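PDB 3BF7: esterase YbfF from Escherichia coli, which probably hydrolyses ester or thioester bonds, as a helical-capped member of the alpha/beta hydrolase family. Local coordinates for residues I86-G91 / V110-A115; L199-G204 / L245-R250; S206-E211 / A232-H237. The protein carries 1 engineered substitution. All coordinates share one frame; numbering follows the deposited sequence.

Interaction 1 (I86-G91 / V110-A115); sequences IGHSMG and VAIDIA
I112 and I86 meet at a slant on one face of a parallel pair of strands, CD1 of I112 resting 3.9 Å from CG2 of I86. The meeting depends on how I112 is turned: CG1 stands anti to its carbonyl carbon (chi1 -54°), which swings the long branch back toward I86, while CG2 goes the other way and reaches CD2 of the H88 ring at 3.8 Å. I86 also runs alongside V110, its CG1 3.9 Å from CB of V110. Two backbone bonds pair the strands and a third continues past their end. G87 N gives its hydrogen to V110 O at 2.9 Å, and G87 O takes that of I112 N at 2.8 Å. The third runs from S89 N to I112 O at 3.0 Å. There S89 makes a sharp turn, with phi 50° and psi -118°, a strained backbone for a residue with a side chain. I114 packs against that turn, CG1 of I114 lying 3.5 Å from S89 O. A side chain on G87 would run into G91 O, so the tight turn needs glycine there. The sequence G87-H88-S89-M90-G91 and this geometry fit the nucleophile elbow of alpha/beta hydrolases, with S89 the probable nucleophile. D113, just past strand 106-112, is the likely acid of the triad. The H88 ring is held at NE2 by H234 O. The two strands belong to a beta-alpha-beta unit, 83-88 and 106-112 with helix 90-101 between them, flanked in the sheet by strand 19-22 next to I86 and strand 198-201 next to A111.

Interaction 2 (L199-G204 / L245-R250); sequences LFIPGG and LRAIRR
L199 pushes its CD2 methyl against the backbone of helix 241-253, 3.5 Å from A247 O and 3.9 Å from CA of I248. With CG anti to the backbone N (chi1 178°), the branch extends toward the helix, and CD2 is the methyl that meets its backbone. Further along the same helix, Y251 also touches L199. The strand and helix segments run almost exactly antiparallel, at 174°, with their axes 9.6 Å apart, as expected for a helix laid on the face of the central sheet of an alpha/beta hydrolase. Two residues on, I201 points to the same helix. Its CD1 is the touching atom, meeting CG1 of I248 at 3.8 Å where the two isoleucines cross at about a right angle. I201 CD1 also reaches A247 CB at 4.1 Å; the small alanine probably helps the helix come this near the strand. V110 of the neighbouring strand and V244 of the helix also touch I201, while L35 of helix 33-39 packs on I248.

Interaction 3 (S206-E211 / A232-H237); sequences SPYVSE and AGHWVH
The loop carrying the probable catalytic histidine meets the loop after strand 198-201 in what appears to be the active site of the esterase. Y208 and H234 stack face to face, their ring centroids 3.7 Å apart and their planes only 15° from parallel. CE1 of H234 sits over the middle of the Y208 ring, 3.3 Å above its plane. Seen from the histidine, the overlap is shifted: CZ of Y208 lies over the rim of the imidazole. H234 ND1 is 3.4 Å from Y208 CD2, and H234 NE2 lies 3.7 Å from Y208 OH; the overlap is closest along the ND1-CE1 side, with CG and CD2 of the imidazole farther off. H234 CG is anti to the backbone N (chi1 -176°), which carries the imidazole out from its loop to the tyrosine. In the alpha/beta hydrolase fold the triad histidine sits on a loop beyond the last strand of the sheet, and H234, after strand 224-226, fits that place: ND1 bonds to D113 OD1, and NE2 makes a weak hydrogen bond with S89 OG. S206 comes nearer the backbone of H234, its CB 4.0 Å from H234 N. S206 OG is hydrogen-bonded to D113 OD1, the carboxylate oxygen that also holds H234, and accepts a weak but nearly straight bond from Y208 N at 3.3 Å; one small hydroxyl thus ties the tyrosine's backbone to the acid. An alanine in place of Y208 would strip the cover from this face of the imidazole, and H234 would probably be freer to tilt away from D113. The indole of W235 meets the edge of the imidazole: H234 CD2 lies 3.7 Å above one indole face, toward its rim. R123 makes a cation-pi contact with the Y208 ring.

The three contacts form a compact group, their centres 10 to 11 Å apart. Interaction 1 comes first along the chain and is complete before the others begin; interaction 3 falls between the two halves of interaction 2. Interactions 1 and 2 share the central sheet, since strands 106-112 and 198-201 are neighbours in it, joined by backbone bonds such as A111 N to L199 O. Interaction 3 lies in loops past the ends of these strands and meets interaction 1 where its H234 and S206 reach D113 and S89. The loops past the strand ends thus bring together residues distant in sequence, consistent with a Ser-His-Asp triad, while helix 241-253 packs on the sheet.

Interaction 1 (I86-G91 / V110-A115)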
# COMPACT_ATOMS: atom_id res chain seq x y z
N ILE A 86 2.40 -7.47 3.08
CA ILE A 86 3.28 -6.31 3.04
C ILE A 86 2.47 -5.19 2.38
O ILE A 86 2.06 -5.32 1.22
CB ILE A 86 4.55 -6.58 2.20
CG1 ILE A 86 5.33 -7.74 2.81
CG2 ILE A 86 5.40 -5.32 2.12
CD1 ILE A 86 6.59 -8.12 2.03
N GLY A 87 2.23 -4.10 3.10
CA GLY A 87 1.46 -3.02 2.54
C GLY A 87 2.09 -1.66 2.73
O GLY A 87 2.68 -1.37 3.77
N HIS A 88 1.96 -0.82 1.71
CA HIS A 88 2.48 0.54 1.75
C HIS A 88 1.34 1.53 1.99
O HIS A 88 0.33 1.52 1.28
CB HIS A 88 3.16 0.91 0.44
CG HIS A 88 3.59 2.34 0.38
ND1 HIS A 88 3.12 3.22 -0.58
CD2 HIS A 88 4.43 3.06 1.17
CE1 HIS A 88 3.65 4.42 -0.37
NE2 HIS A 88 4.45 4.34 0.68
N SER A 89 1.52 2.38 3.00
CA SER A 89 0.56 3.44 3.32
C SER A 89 -0.88 2.92 3.40
O SER A 89 -1.16 2.10 4.26
CB SER A 89 0.70 4.55 2.26
OG SER A 89 0.42 5.82 2.82
N MET A 90 -1.78 3.39 2.54
CA MET A 90 -3.17 2.91 2.58
C MET A 90 -3.21 1.38 2.59
O MET A 90 -4.01 0.77 3.30
CB MET A 90 -3.94 3.44 1.36
CG MET A 90 -5.36 2.90 1.22
SD MET A 90 -6.12 3.37 -0.34
CE MET A 90 -5.25 2.26 -1.47
N GLY A 91 -2.34 0.76 1.80
CA GLY A 91 -2.26 -0.69 1.74
C GLY A 91 -1.82 -1.27 3.07
O GLY A 91 -2.23 -2.35 3.46
N VAL A 110 4.14 -6.55 7.37
CA VAL A 110 5.06 -5.44 7.14
C VAL A 110 4.24 -4.23 6.69
O VAL A 110 3.47 -4.33 5.73
CB VAL A 110 6.09 -5.76 6.04
CG1 VAL A 110 7.05 -4.59 5.86
CG2 VAL A 110 6.87 -7.02 6.40
N ALA A 111 4.41 -3.11 7.38
CA ALA A 111 3.71 -1.88 7.06
C ALA A 111 4.76 -0.85 6.69
O ALA A 111 5.59 -0.46 7.53
CB ALA A 111 2.89 -1.41 8.26
N ILE A 112 4.74 -0.40 5.44
CA ILE A 112 5.71 0.56 4.94
C ILE A 112 5.21 2.00 5.03
O ILE A 112 4.15 2.34 4.49
CB ILE A 112 6.11 0.23 3.48
CG1 ILE A 112 6.57 -1.23 3.39
CG2 ILE A 112 7.22 1.16 3.01
CD1 ILE A 112 6.89 -1.70 1.98
N ASP A 113 5.99 2.82 5.73
CA ASP A 113 5.74 4.23 6.01
C ASP A 113 4.28 4.58 6.27
O ASP A 113 3.66 5.36 5.56
CB ASP A 113 6.29 5.14 4.91
CG ASP A 113 6.61 6.53 5.44
OD1 ASP A 113 6.14 7.53 4.86
OD2 ASP A 113 7.32 6.62 6.47
N ILE A 114 3.77 4.00 7.35
CA ILE A 114 2.39 4.21 7.75
C ILE A 114 2.20 3.82 9.22
O ILE A 114 2.89 2.94 9.74
CB ILE A 114 1.45 3.36 6.85
CG1 ILE A 114 -0.01 3.72 7.10
CG2 ILE A 114 1.69 1.88 7.10
CD1 ILE A 114 -0.37 5.12 6.66
N ALA A 115 1.28 4.51 9.88
CA ALA A 115 0.95 4.23 11.27
C ALA A 115 -0.56 4.04 11.35
O ALA A 115 -1.31 4.61 10.55
CB ALA A 115 1.38 5.38 12.17

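Interaction 2 (L199-G204 / L245-R250)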
# COMPACT_ATOMS: atom_id res chain seq x y z
N LEU A 199 6.51 -5.70 11.51
CA LEU A 199 7.57 -4.80 11.06
C LEU A 199 7.03 -3.53 10.43
O LEU A 199 6.18 -3.57 9.54
CB LEU A 199 8.47 -5.50 10.04
CG LEU A 199 9.61 -4.65 9.45
CD1 LEU A 199 10.61 -4.30 10.55
CD2 LEU A 199 10.29 -5.40 8.32
N PHE A 200 7.52 -2.39 10.92
CA PHE A 200 7.16 -1.09 10.39
C PHE A 200 8.43 -0.52 9.78
O PHE A 200 9.49 -0.55 10.40
CB PHE A 200 6.64 -0.17 11.49
CG PHE A 200 5.28 -0.54 11.98
CD1 PHE A 200 5.11 -1.65 12.80
CD2 PHE A 200 4.16 0.16 11.55
CE1 PHE A 200 3.83 -2.07 13.17
CE2 PHE A 200 2.88 -0.25 11.92
CZ PHE A 200 2.72 -1.36 12.73
N ILE A 201 8.33 -0.02 8.55
CA ILE A 201 9.47 0.54 7.85
C ILE A 201 9.20 1.99 7.46
O ILE A 201 8.67 2.27 6.38
CB ILE A 201 9.80 -0.27 6.57
CG1 ILE A 201 10.02 -1.75 6.92
CG2 ILE A 201 11.06 0.29 5.90
CD1 ILE A 201 10.25 -2.65 5.72
N PRO A 202 9.55 2.93 8.35
CA PRO A 202 9.33 4.35 8.07
C PRO A 202 10.45 4.96 7.23
O PRO A 202 11.59 4.48 7.24
CB PRO A 202 9.31 4.99 9.46
CG PRO A 202 9.11 3.83 10.41
CD PRO A 202 9.88 2.72 9.77
N GLY A 203 10.11 6.01 6.50
CA GLY A 203 11.11 6.73 5.74
C GLY A 203 11.64 7.78 6.70
O GLY A 203 10.86 8.46 7.37
N GLY A 204 12.96 7.92 6.78
CA GLY A 204 13.56 8.89 7.67
C GLY A 204 13.17 10.33 7.38
O GLY A 204 13.21 11.18 8.28
N LEU A 245 14.24 -4.17 1.46
CA LEU A 245 14.32 -5.63 1.37
C LEU A 245 15.20 -6.23 2.46
O LEU A 245 14.89 -7.31 2.97
CB LEU A 245 14.80 -6.05 -0.02
CG LEU A 245 13.73 -5.94 -1.11
CD1 LEU A 245 14.38 -6.03 -2.47
CD2 LEU A 245 12.68 -7.04 -0.92
N ARG A 246 16.28 -5.56 2.83
CA ARG A 246 17.14 -6.08 3.89
C ARG A 246 16.33 -6.15 5.19
O ARG A 246 16.43 -7.12 5.94
CB ARG A 246 18.38 -5.20 4.09
CG ARG A 246 19.40 -5.28 2.96
CD ARG A 246 20.78 -4.81 3.41
NE ARG A 246 20.78 -3.41 3.83
CZ ARG A 246 20.87 -2.37 3.00
NH1 ARG A 246 20.98 -2.56 1.70
NH2 ARG A 246 20.85 -1.14 3.49
N ALA A 247 15.54 -5.11 5.45
CA ALA A 247 14.72 -5.07 6.65
C ALA A 247 13.65 -6.15 6.61
O ALA A 247 13.41 -6.85 7.60
CB ALA A 247 14.08 -3.69 6.80
N ILE A 248 13.00 -6.29 5.46
CA ILE A 248 11.96 -7.30 5.31
C ILE A 248 12.50 -8.70 5.53
O ILE A 248 11.94 -9.47 6.31
CB ILE A 248 11.31 -7.22 3.90
CG1 ILE A 248 10.46 -5.94 3.79
CG2 ILE A 248 10.45 -8.45 3.63
CD1 ILE A 248 9.91 -5.68 2.41
N ARG A 249 13.60 -9.04 4.87
CA ARG A 249 14.16 -10.38 5.02
C ARG A 249 14.70 -10.67 6.42
O ARG A 249 14.61 -11.80 6.89
CB ARG A 249 15.22 -10.63 3.95
CG ARG A 249 14.58 -10.88 2.58
CD ARG A 249 15.60 -11.30 1.54
NE ARG A 249 14.97 -11.67 0.26
CZ ARG A 249 14.26 -12.78 0.06
NH1 ARG A 249 14.06 -13.64 1.05
NH2 ARG A 249 13.77 -13.03 -1.14
N ARG A 250 15.23 -9.66 7.10
CA ARG A 250 15.72 -9.87 8.46
C ARG A 250 14.52 -10.30 9.32
O ARG A 250 14.62 -11.22 10.13
CB ARG A 250 16.33 -8.58 9.02
CG ARG A 250 16.71 -8.69 10.48
CD ARG A 250 17.22 -7.37 11.03
NE ARG A 250 17.27 -7.36 12.49
CZ ARG A 250 17.56 -6.29 13.22
NH1 ARG A 250 17.82 -5.13 12.64
NH2 ARG A 250 17.57 -6.39 14.55

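Interaction 3 (S206-E211 / A232-H237)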
# COMPACT_ATOMS: atom_id res chain seq x y z
N SER A 206 10.15 11.28 6.31
CA SER A 206 8.70 11.27 6.23
C SER A 206 8.08 11.37 7.61
O SER A 206 8.60 10.82 8.57
CB SER A 206 8.21 10.00 5.55
OG SER A 206 6.79 9.91 5.65
N PRO A 207 6.94 12.07 7.73
CA PRO A 207 6.25 12.24 9.01
C PRO A 207 5.18 11.18 9.30
O PRO A 207 4.53 11.24 10.34
CB PRO A 207 5.63 13.62 8.87
CG PRO A 207 5.16 13.58 7.44
CD PRO A 207 6.34 12.96 6.70
N TYR A 208 4.99 10.23 8.40
CA TYR A 208 3.96 9.21 8.59
C TYR A 208 4.09 8.34 9.84
O TYR A 208 3.07 7.90 10.39
CB TYR A 208 3.87 8.31 7.35
CG TYR A 208 3.06 8.90 6.21
CD1 TYR A 208 1.77 8.43 5.93
CD2 TYR A 208 3.58 9.91 5.40
CE1 TYR A 208 1.03 8.94 4.86
CE2 TYR A 208 2.84 10.43 4.33
CZ TYR A 208 1.58 9.94 4.07
OH TYR A 208 0.86 10.44 3.00
N VAL A 209 5.31 8.08 10.30
CA VAL A 209 5.49 7.25 11.49
C VAL A 209 6.32 7.93 12.57
O VAL A 209 7.12 7.29 13.26
CB VAL A 209 6.16 5.89 11.14
CG1 VAL A 209 5.89 4.88 12.25
CG2 VAL A 209 5.62 5.37 9.82
N SER A 210 6.12 9.23 12.74
CA SER A 210 6.85 9.99 13.75
C SER A 210 6.38 9.67 15.17
O SER A 210 5.37 8.99 15.37
CB SER A 210 6.71 11.49 13.48
OG SER A 210 5.36 11.88 13.49
N GLU A 211 7.13 10.18 16.14
CA GLU A 211 6.86 9.96 17.56
C GLU A 211 5.45 10.23 18.07
O GLU A 211 4.97 9.54 18.97
CB GLU A 211 7.86 10.78 18.39
CG GLU A 211 7.68 10.65 19.90
CD GLU A 211 7.87 9.23 20.40
OE1 GLU A 211 8.90 8.62 20.07
OE2 GLU A 211 6.98 8.74 21.13
N ALA A 232 15.04 8.66 3.23
CA ALA A 232 13.96 8.20 2.37
C ALA A 232 12.63 8.88 2.69
O ALA A 232 12.30 9.12 3.85
CB ALA A 232 13.81 6.69 2.49
N GLY A 233 11.88 9.17 1.63
CA GLY A 233 10.58 9.79 1.78
C GLY A 233 9.49 8.75 1.94
O GLY A 233 9.76 7.60 2.29
N HIS A 234 8.25 9.15 1.67
CA HIS A 234 7.09 8.28 1.82
C HIS A 234 7.09 7.00 0.99
O HIS A 234 6.65 5.96 1.47
CB HIS A 234 5.82 9.09 1.57
CG HIS A 234 4.56 8.32 1.79
ND1 HIS A 234 4.28 7.65 2.96
CD2 HIS A 234 3.48 8.14 0.99
CE1 HIS A 234 3.09 7.10 2.88
NE2 HIS A 234 2.58 7.38 1.70
N TRP A 235 7.54 7.06 -0.26
CA TRP A 235 7.58 5.86 -1.09
C TRP A 235 8.97 5.24 -0.89
O TRP A 235 9.80 5.20 -1.81
CB TRP A 235 7.32 6.22 -2.56
CG TRP A 235 5.86 6.52 -2.85
CD1 TRP A 235 4.91 5.65 -3.31
CD2 TRP A 235 5.19 7.77 -2.66
NE1 TRP A 235 3.69 6.29 -3.42
CE2 TRP A 235 3.84 7.59 -3.03
CE3 TRP A 235 5.61 9.04 -2.22
CZ2 TRP A 235 2.90 8.62 -2.97
CZ3 TRP A 235 4.67 10.06 -2.15
CH2 TRP A 235 3.33 9.85 -2.53
N VAL A 236 9.20 4.78 0.33
CA VAL A 236 10.48 4.20 0.73
C VAL A 236 11.01 3.12 -0.20
O VAL A 236 12.19 3.11 -0.54
CB VAL A 236 10.39 3.59 2.16
CG1 VAL A 236 11.79 3.35 2.70
CG2 VAL A 236 9.61 4.51 3.08
N HIS A 237 10.13 2.22 -0.62
CA HIS A 237 10.51 1.12 -1.50
C HIS A 237 10.95 1.60 -2.88
O HIS A 237 11.72 0.93 -3.57
CB HIS A 237 9.35 0.15 -1.66
CG HIS A 237 8.07 0.80 -2.06
ND1 HIS A 237 7.39 1.66 -1.24
CD2 HIS A 237 7.38 0.76 -3.23
CE1 HIS A 237 6.32 2.12 -1.87
NE2 HIS A 237 6.30 1.59 -3.08